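Local coordinates for DNA polymerase III subunit beta (Deinococcus radiodurans, PDB 4TRT), which probably tethers DNA polymerases and other proteins to DNA as a ring-shaped, head-to-tail dimeric sliding clamp, making replication processive, at residues V140-S145 with G351-V356; G172-I177 with A317-D322. All coordinates share one frame; numbering follows the deposited sequence. Where two conformers were deposited one is given.

Contact 1 and contact 2 lie about 7 Å apart, centre to centre, and both bridge the central and C-terminal parts of the clamp chain. They share one sheet: strands 175-181 and 353-357 are antiparallel neighbours, joined by Val356 N to Val175 O at 2.8 Å and Met354 O to Ile177 N at 2.9 Å. Contact 1 is mostly buried and joins two tyrosine hydroxyls over that sheet; contact 2 lies nearer the surface and pairs a charged guanidinium with an imidazole and a carboxylate of helix 317-324. Water takes part in both. Tyr142 of contact 1 touches Arg174 and Asp322, so the two packings are continuous.

Contact 1: V140-S145 with G351-V356; sequences VRYAAS and GGYMAV. Unlike the reference sequence in segment 351-356: Gly351 (reference Arg), Gly352 (reference Arg), Tyr353 (reference Val), Met354 (reference Tyr), Ala355 (reference Gly), Val356 (reference Gly).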
ATOM      1  N   VAL A 140      -5.495 -21.518  10.245  1.00 36.63           N
ATOM      2  CA  VAL A 140      -4.468 -22.147  11.116  1.00 33.68           C
ATOM      3  C   VAL A 140      -3.024 -21.808  10.797  1.00 35.03           C
ATOM      4  O   VAL A 140      -2.162 -22.015  11.636  1.00 35.50           O
ATOM      5  CB  VAL A 140      -4.631 -23.673  11.185  1.00 33.18           C
ATOM      6  CG1 VAL A 140      -6.084 -24.009  11.530  1.00 32.11           C
ATOM      7  CG2 VAL A 140      -4.145 -24.339   9.886  1.00 30.43           C
ATOM      8  N   ARG A 141      -2.778 -21.224   9.625  1.00 37.43           N
ATOM      9  CA  ARG A 141      -1.427 -21.016   9.083  1.00 38.80           C
ATOM     10  C   ARG A 141      -0.492 -20.229  10.009  1.00 38.41           C
ATOM     11  O   ARG A 141       0.690 -20.544  10.116  1.00 39.26           O
ATOM     12  CB  ARG A 141      -1.557 -20.297   7.716  1.00 43.18           C
ATOM     13  CG  ARG A 141      -0.389 -19.423   7.281  1.00 45.60           C
ATOM     14  CD  ARG A 141       0.711 -20.324   6.806  1.00 48.88           C
ATOM     15  NE  ARG A 141       1.928 -19.649   6.353  1.00 49.50           N
ATOM     16  CZ  ARG A 141       3.036 -19.519   7.073  1.00 48.48           C
ATOM     17  NH1 ARG A 141       3.096 -19.927   8.340  1.00 44.54           N
ATOM     18  NH2 ARG A 141       4.093 -18.955   6.512  1.00 47.79           N
ATOM     19  N   TYR A 142      -1.010 -19.192  10.664  1.00 37.15           N
ATOM     20  CA  TYR A 142      -0.208 -18.375  11.582  1.00 37.51           C
ATOM     21  C   TYR A 142       0.533 -19.176  12.675  1.00 36.32           C
ATOM     22  O   TYR A 142       1.548 -18.727  13.194  1.00 37.61           O
ATOM     23  CB  TYR A 142      -1.096 -17.320  12.261  1.00 37.14           C
ATOM     24  CG  TYR A 142      -2.060 -17.908  13.284  1.00 36.58           C
ATOM     25  CD1 TYR A 142      -1.653 -18.140  14.588  1.00 35.97           C
ATOM     26  CD2 TYR A 142      -3.372 -18.242  12.939  1.00 36.72           C
ATOM     27  CE1 TYR A 142      -2.508 -18.685  15.522  1.00 36.71           C
ATOM     28  CE2 TYR A 142      -4.240 -18.800  13.870  1.00 36.48           C
ATOM     29  CZ  TYR A 142      -3.803 -19.010  15.162  1.00 35.51           C
ATOM     30  OH  TYR A 142      -4.630 -19.524  16.123  1.00 36.79           O
ATOM     31  N   ALA A 143       0.015 -20.343  13.056  1.00 37.45           N
ATOM     32  CA  ALA A 143       0.581 -21.099  14.181  1.00 37.82           C
ATOM     33  C   ALA A 143       1.848 -21.879  13.830  1.00 38.17           C
ATOM     34  O   ALA A 143       2.581 -22.309  14.731  1.00 39.30           O
ATOM     35  CB  ALA A 143      -0.466 -22.055  14.763  1.00 37.71           C
ATOM     36  N   ALA A 144       2.081 -22.103  12.539  1.00 37.76           N
ATOM     37  CA  ALA A 144       3.273 -22.824  12.083  1.00 41.56           C
ATOM     38  C   ALA A 144       4.470 -21.883  12.153  1.00 44.46           C
ATOM     39  O   ALA A 144       4.341 -20.698  11.868  1.00 48.05           O
ATOM     40  CB  ALA A 144       3.092 -23.336  10.662  1.00 37.95           C
ATOM     41  N   SER A 145       5.631 -22.410  12.542  0.50 47.16           N
ATOM     42  CA  SER A 145       6.857 -21.614  12.546  0.50 49.14           C
ATOM     43  C   SER A 145       7.968 -22.342  11.827  0.50 49.36           C
ATOM     44  O   SER A 145       8.258 -23.514  12.097  0.50 45.24           O
ATOM     45  CB  SER A 145       7.335 -21.245  13.954  0.50 49.97           C
ATOM     46  OG  SER A 145       8.610 -20.590  13.877  0.50 50.71           O
ATOM     47  N   GLY A 351     -18.415 -23.555  13.260  1.00 51.04           N
ATOM     48  CA  GLY A 351     -17.536 -23.261  12.120  1.00 52.68           C
ATOM     49  C   GLY A 351     -16.307 -24.166  12.103  1.00 50.74           C
ATOM     50  O   GLY A 351     -15.640 -24.263  11.091  1.00 50.61           O
ATOM     51  N   GLY A 352     -16.006 -24.806  13.239  1.00 45.57           N
ATOM     52  CA  GLY A 352     -14.974 -25.813  13.331  1.00 45.78           C
ATOM     53  C   GLY A 352     -13.603 -25.318  13.777  1.00 43.38           C
ATOM     54  O   GLY A 352     -12.653 -26.101  13.776  1.00 45.98           O
ATOM     55  N   TYR A 353     -13.496 -24.046  14.163  1.00 38.77           N
ATOM     56  CA  TYR A 353     -12.185 -23.432  14.508  1.00 38.35           C
ATOM     57  C   TYR A 353     -11.906 -23.420  15.988  1.00 37.54           C
ATOM     58  O   TYR A 353     -12.790 -23.193  16.774  1.00 36.79           O
ATOM     59  CB  TYR A 353     -12.083 -21.993  13.996  1.00 36.17           C
ATOM     60  CG  TYR A 353     -10.829 -21.251  14.448  1.00 35.14           C
ATOM     61  CD1 TYR A 353      -9.587 -21.507  13.868  1.00 35.92           C
ATOM     62  CD2 TYR A 353     -10.885 -20.307  15.463  1.00 33.90           C
ATOM     63  CE1 TYR A 353      -8.448 -20.817  14.281  1.00 35.11           C
ATOM     64  CE2 TYR A 353      -9.750 -19.616  15.882  1.00 32.98           C
ATOM     65  CZ  TYR A 353      -8.536 -19.883  15.288  1.00 32.67           C
ATOM     66  OH  TYR A 353      -7.417 -19.193  15.692  1.00 33.60           O
ATOM     67  N   MET A 354     -10.641 -23.615  16.362  1.00 37.28           N
ATOM     68  CA  MET A 354     -10.239 -23.553  17.753  1.00 38.71           C
ATOM     69  C   MET A 354      -8.762 -23.152  17.823  1.00 35.66           C
ATOM     70  O   MET A 354      -7.954 -23.662  17.049  1.00 31.65           O
ATOM     71  CB  MET A 354     -10.439 -24.943  18.340  1.00 44.11           C
ATOM     72  CG  MET A 354     -10.070 -25.137  19.787  1.00 52.40           C
ATOM     73  SD  MET A 354      -9.996 -26.916  20.120  1.00 55.79           S
ATOM     74  CE  MET A 354     -11.322 -27.554  19.117  1.00 55.59           C
ATOM     75  N   ALA A 355      -8.447 -22.259  18.747  1.00 33.55           N
ATOM     76  CA  ALA A 355      -7.072 -21.851  19.030  1.00 35.31           C
ATOM     77  C   ALA A 355      -6.751 -22.237  20.472  1.00 35.23           C
ATOM     78  O   ALA A 355      -7.571 -22.034  21.367  1.00 32.87           O
ATOM     79  CB  ALA A 355      -6.897 -20.350  18.855  1.00 33.07           C
ATOM     80  N   VAL A 356      -5.558 -22.788  20.687  1.00 35.98           N
ATOM     81  CA  VAL A 356      -5.037 -22.996  22.023  1.00 36.29           C
ATOM     82  C   VAL A 356      -3.901 -22.009  22.214  1.00 37.05           C
ATOM     83  O   VAL A 356      -2.993 -21.920  21.373  1.00 35.76           O
ATOM     84  CB  VAL A 356      -4.526 -24.433  22.237  1.00 37.60           C
ATOM     85  CG1 VAL A 356      -3.903 -24.598  23.634  1.00 37.86           C
ATOM     86  CG2 VAL A 356      -5.657 -25.426  22.021  1.00 39.79           C
TER
HETATM   87  O   HOH W   1      -3.237 -20.141  18.940  1.00 41.33           O
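Two tyrosines meet through their hydroxyls because their first torsions aim them at each other: Tyr142 has CG between its backbone N and carbonyl carbon (chi1 71°), whereas Tyr353 has CG on the far side from its N (chi1 174°). The side chains approach from opposite directions, and a 2.8 Å hydrogen bond links Tyr142 OH and Tyr353 OH. Each hydroxyl sits at the edge of the other ring, near its plane, and the closest ring atoms remain well separated, with Tyr142 CE2 4.7 Å from Tyr353 CZ; this is a polar contact between hydroxyls and not a ring stack. Tyr353 OH donates to the carbonyl oxygen of Ala323 in helix 317-324. Water 1 lies in the plane of the Tyr142 ring, 3.2 Å from Tyr142 OH, and donates to Val356 O at 3.0 Å, extending the polar chain back to the strand. Beside it, Ala355 CB packs against Tyr142 OH at 3.6 Å, an apolar neighbour for the same hydroxyl. Tyr142 further touches Ala176 of strand 175-181 and Ala323, which places its ring between the sheet and a helix of the C-terminal domain. Such packing of a segment that follows a helix against a sheet running through two adjacent domains, here strands 175-181 and 353-357 side by side, fits the beta sliding clamp fold, in which neighbouring domains share continuous antiparallel sheets.

Contact 2: G172-I177 with A317-D322; sequences GYRVAI and ARHVLD
A salt bridge combined with a guanidinium-imidazole stack joins Arg174, just before strand 175-181, to the first turns of helix 317-324 near the protein surface. Arg174 NH1 donates to Asp322 OD2 at 2.9 Å, with a nearly straight N-H...O angle of 173°. The carboxylate oxygen accepts through its anti lone pair and lies almost in the guanidinium plane. His319 covers one face of that group: the planes are 19° apart and their centres are separated by 3.7 Å, with Arg174 NH1 3.4 Å from His319 CG. The arginine chain, extended from CG to NE, carries the group across to the helix. There, residues three apart, His319 and Asp322, present their side chains on the same face and hold one guanidinium by a face and an edge; in the beta sliding clamp fold this ties the central domain to the C-terminal one. Water 2, also in the guanidinium plane, accepts from Arg174 NH1 at 2.9 Å and donates to His319 O at 2.8 Å, so NH1 has both a carboxylate and a water as partners. The stacked guanidinium would tend to disfavour a positive charge on His319, offset only partly by Asp322, whose charge is shared with Arg174.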
ATOM      1  N   GLY A 172       4.354 -26.258  19.156  1.00 44.39           N
ATOM      2  CA  GLY A 172       4.548 -27.082  20.362  1.00 45.53           C
ATOM      3  C   GLY A 172       3.852 -26.528  21.602  1.00 44.98           C
ATOM      4  O   GLY A 172       3.723 -27.222  22.622  1.00 46.50           O
ATOM      5  N   TYR A 173       3.405 -25.276  21.521  1.00 44.48           N
ATOM      6  CA  TYR A 173       2.777 -24.587  22.652  1.00 45.06           C
ATOM      7  C   TYR A 173       1.402 -24.060  22.242  1.00 42.27           C
ATOM      8  O   TYR A 173       0.378 -24.547  22.751  1.00 40.89           O
ATOM      9  CB  TYR A 173       3.673 -23.447  23.147  1.00 46.55           C
ATOM     10  CG  TYR A 173       5.048 -23.899  23.571  1.00 49.87           C
ATOM     11  CD1 TYR A 173       6.084 -24.022  22.639  1.00 51.92           C
ATOM     12  CD2 TYR A 173       5.324 -24.199  24.900  1.00 54.49           C
ATOM     13  CE1 TYR A 173       7.353 -24.436  23.024  1.00 54.03           C
ATOM     14  CE2 TYR A 173       6.589 -24.619  25.293  1.00 55.37           C
ATOM     15  CZ  TYR A 173       7.595 -24.737  24.352  1.00 55.21           C
ATOM     16  OH  TYR A 173       8.850 -25.141  24.748  1.00 57.56           O
ATOM     17  N   ARG A 174       1.365 -23.086  21.327  1.00 39.30           N
ATOM     18  CA  ARG A 174       0.074 -22.702  20.736  1.00 37.69           C
ATOM     19  C   ARG A 174      -0.311 -23.656  19.614  1.00 35.39           C
ATOM     20  O   ARG A 174       0.540 -24.247  18.969  1.00 35.95           O
ATOM     21  CB  ARG A 174       0.048 -21.259  20.248  1.00 38.65           C
ATOM     22  CG  ARG A 174       0.991 -20.935  19.110  1.00 40.63           C
ATOM     23  CD  ARG A 174       0.810 -19.480  18.750  1.00 42.22           C
ATOM     24  NE  ARG A 174       1.716 -19.000  17.718  1.00 41.59           N
ATOM     25  CZ  ARG A 174       1.552 -17.847  17.064  1.00 42.12           C
ATOM     26  NH1 ARG A 174       0.511 -17.063  17.319  1.00 42.03           N
ATOM     27  NH2 ARG A 174       2.421 -17.477  16.137  1.00 41.49           N
ATOM     28  N   VAL A 175      -1.616 -23.766  19.380  1.00 35.44           N
ATOM     29  CA  VAL A 175      -2.173 -24.676  18.404  1.00 34.17           C
ATOM     30  C   VAL A 175      -3.334 -23.966  17.718  1.00 33.85           C
ATOM     31  O   VAL A 175      -4.090 -23.220  18.363  1.00 33.47           O
ATOM     32  CB  VAL A 175      -2.735 -25.960  19.075  1.00 36.35           C
ATOM     33  CG1 VAL A 175      -3.035 -26.999  18.004  1.00 37.05           C
ATOM     34  CG2 VAL A 175      -1.767 -26.518  20.121  1.00 37.66           C
ATOM     35  N   ALA A 176      -3.478 -24.202  16.421  1.00 32.03           N
ATOM     36  CA  ALA A 176      -4.642 -23.741  15.666  1.00 32.34           C
ATOM     37  C   ALA A 176      -5.184 -24.942  14.908  1.00 33.02           C
ATOM     38  O   ALA A 176      -4.413 -25.680  14.288  1.00 33.06           O
ATOM     39  CB  ALA A 176      -4.253 -22.636  14.705  1.00 30.87           C
ATOM     40  N   ILE A 177      -6.502 -25.114  14.975  1.00 33.69           N
ATOM     41  CA  ILE A 177      -7.219 -26.244  14.385  1.00 35.39           C
ATOM     42  C   ILE A 177      -8.438 -25.725  13.650  1.00 35.65           C
ATOM     43  O   ILE A 177      -9.137 -24.835  14.141  1.00 35.20           O
ATOM     44  CB  ILE A 177      -7.713 -27.203  15.493  1.00 37.32           C
ATOM     45  CG1 ILE A 177      -6.534 -27.793  16.274  1.00 35.97           C
ATOM     46  CG2 ILE A 177      -8.619 -28.316  14.936  1.00 39.72           C
ATOM     47  CD1 ILE A 177      -6.960 -28.450  17.563  1.00 36.87           C
ATOM     48  N   ALA A 317       0.044 -10.333  23.249  1.00 37.48           N
ATOM     49  CA  ALA A 317      -1.057  -9.688  22.501  1.00 38.12           C
ATOM     50  C   ALA A 317      -1.072 -10.020  21.000  1.00 37.95           C
ATOM     51  O   ALA A 317      -2.145 -10.140  20.397  1.00 37.77           O
ATOM     52  CB  ALA A 317      -1.037  -8.168  22.692  1.00 35.65           C
ATOM     53  N   ARG A 318       0.091 -10.149  20.390  1.00 39.14           N
ATOM     54  CA  ARG A 318       0.156 -10.493  18.973  1.00 42.82           C
ATOM     55  C   ARG A 318      -0.409 -11.897  18.736  1.00 41.28           C
ATOM     56  O   ARG A 318      -1.147 -12.126  17.774  1.00 40.73           O
ATOM     57  CB  ARG A 318       1.596 -10.413  18.421  1.00 47.21           C
ATOM     58  CG  ARG A 318       1.676 -10.861  16.954  1.00 53.78           C
ATOM     59  CD  ARG A 318       3.035 -10.596  16.323  1.00 61.63           C
ATOM     60  NE  ARG A 318       3.427  -9.182  16.345  1.00 68.05           N
ATOM     61  CZ  ARG A 318       2.985  -8.238  15.508  1.00 72.73           C
ATOM     62  NH1 ARG A 318       2.096  -8.523  14.558  1.00 75.24           N
ATOM     63  NH2 ARG A 318       3.428  -6.987  15.631  1.00 73.88           N
ATOM     64  N   HIS A 319      -0.055 -12.833  19.612  1.00 40.07           N
ATOM     65  CA  HIS A 319      -0.597 -14.200  19.529  1.00 39.63           C
ATOM     66  C   HIS A 319      -2.075 -14.220  19.810  1.00 36.91           C
ATOM     67  O   HIS A 319      -2.805 -15.015  19.231  1.00 36.20           O
ATOM     68  CB  HIS A 319       0.187 -15.155  20.424  1.00 39.35           C
ATOM     69  CG  HIS A 319       1.633 -15.324  19.978  1.00 40.55           C
ATOM     70  ND1 HIS A 319       2.471 -16.220  20.528  1.00 39.80           N
ATOM     71  CD2 HIS A 319       2.367 -14.662  18.981  1.00 41.90           C
ATOM     72  CE1 HIS A 319       3.677 -16.133  19.930  1.00 42.06           C
ATOM     73  NE2 HIS A 319       3.610 -15.182  18.979  1.00 42.59           N
ATOM     74  N   VAL A 320      -2.540 -13.319  20.667  1.00 36.14           N
ATOM     75  CA  VAL A 320      -3.972 -13.197  20.957  1.00 34.23           C
ATOM     76  C   VAL A 320      -4.713 -12.794  19.682  1.00 34.23           C
ATOM     77  O   VAL A 320      -5.727 -13.403  19.322  1.00 33.03           O
ATOM     78  CB  VAL A 320      -4.264 -12.190  22.098  1.00 32.65           C
ATOM     79  CG1 VAL A 320      -5.743 -11.837  22.123  1.00 31.34           C
ATOM     80  CG2 VAL A 320      -3.839 -12.756  23.451  1.00 32.64           C
ATOM     81  N   LEU A 321      -4.201 -11.780  19.000  1.00 35.03           N
ATOM     82  CA  LEU A 321      -4.820 -11.294  17.773  1.00 36.00           C
ATOM     83  C   LEU A 321      -4.761 -12.347  16.675  1.00 36.10           C
ATOM     84  O   LEU A 321      -5.745 -12.520  15.940  1.00 35.33           O
ATOM     85  CB  LEU A 321      -4.185  -9.985  17.311  1.00 36.37           C
ATOM     86  CG  LEU A 321      -4.460  -8.789  18.238  1.00 37.37           C
ATOM     87  CD1 LEU A 321      -3.786  -7.537  17.705  1.00 39.85           C
ATOM     88  CD2 LEU A 321      -5.957  -8.565  18.422  1.00 39.50           C
ATOM     89  N   ASP A 322      -3.638 -13.060  16.572  1.00 34.16           N
ATOM     90  CA  ASP A 322      -3.528 -14.199  15.638  1.00 35.62           C
ATOM     91  C   ASP A 322      -4.657 -15.192  15.910  1.00 34.84           C
ATOM     92  O   ASP A 322      -5.345 -15.627  14.989  1.00 35.65           O
ATOM     93  CB  ASP A 322      -2.216 -14.976  15.823  1.00 37.33           C
ATOM     94  CG  ASP A 322      -0.989 -14.258  15.298  1.00 40.75           C
ATOM     95  OD1 ASP A 322      -1.092 -13.328  14.486  1.00 39.42           O
ATOM     96  OD2 ASP A 322       0.122 -14.682  15.694  1.00 42.16           O
TER
HETATM   97  O   HOH W   2      -1.735 -17.613  19.044  1.00 35.29           O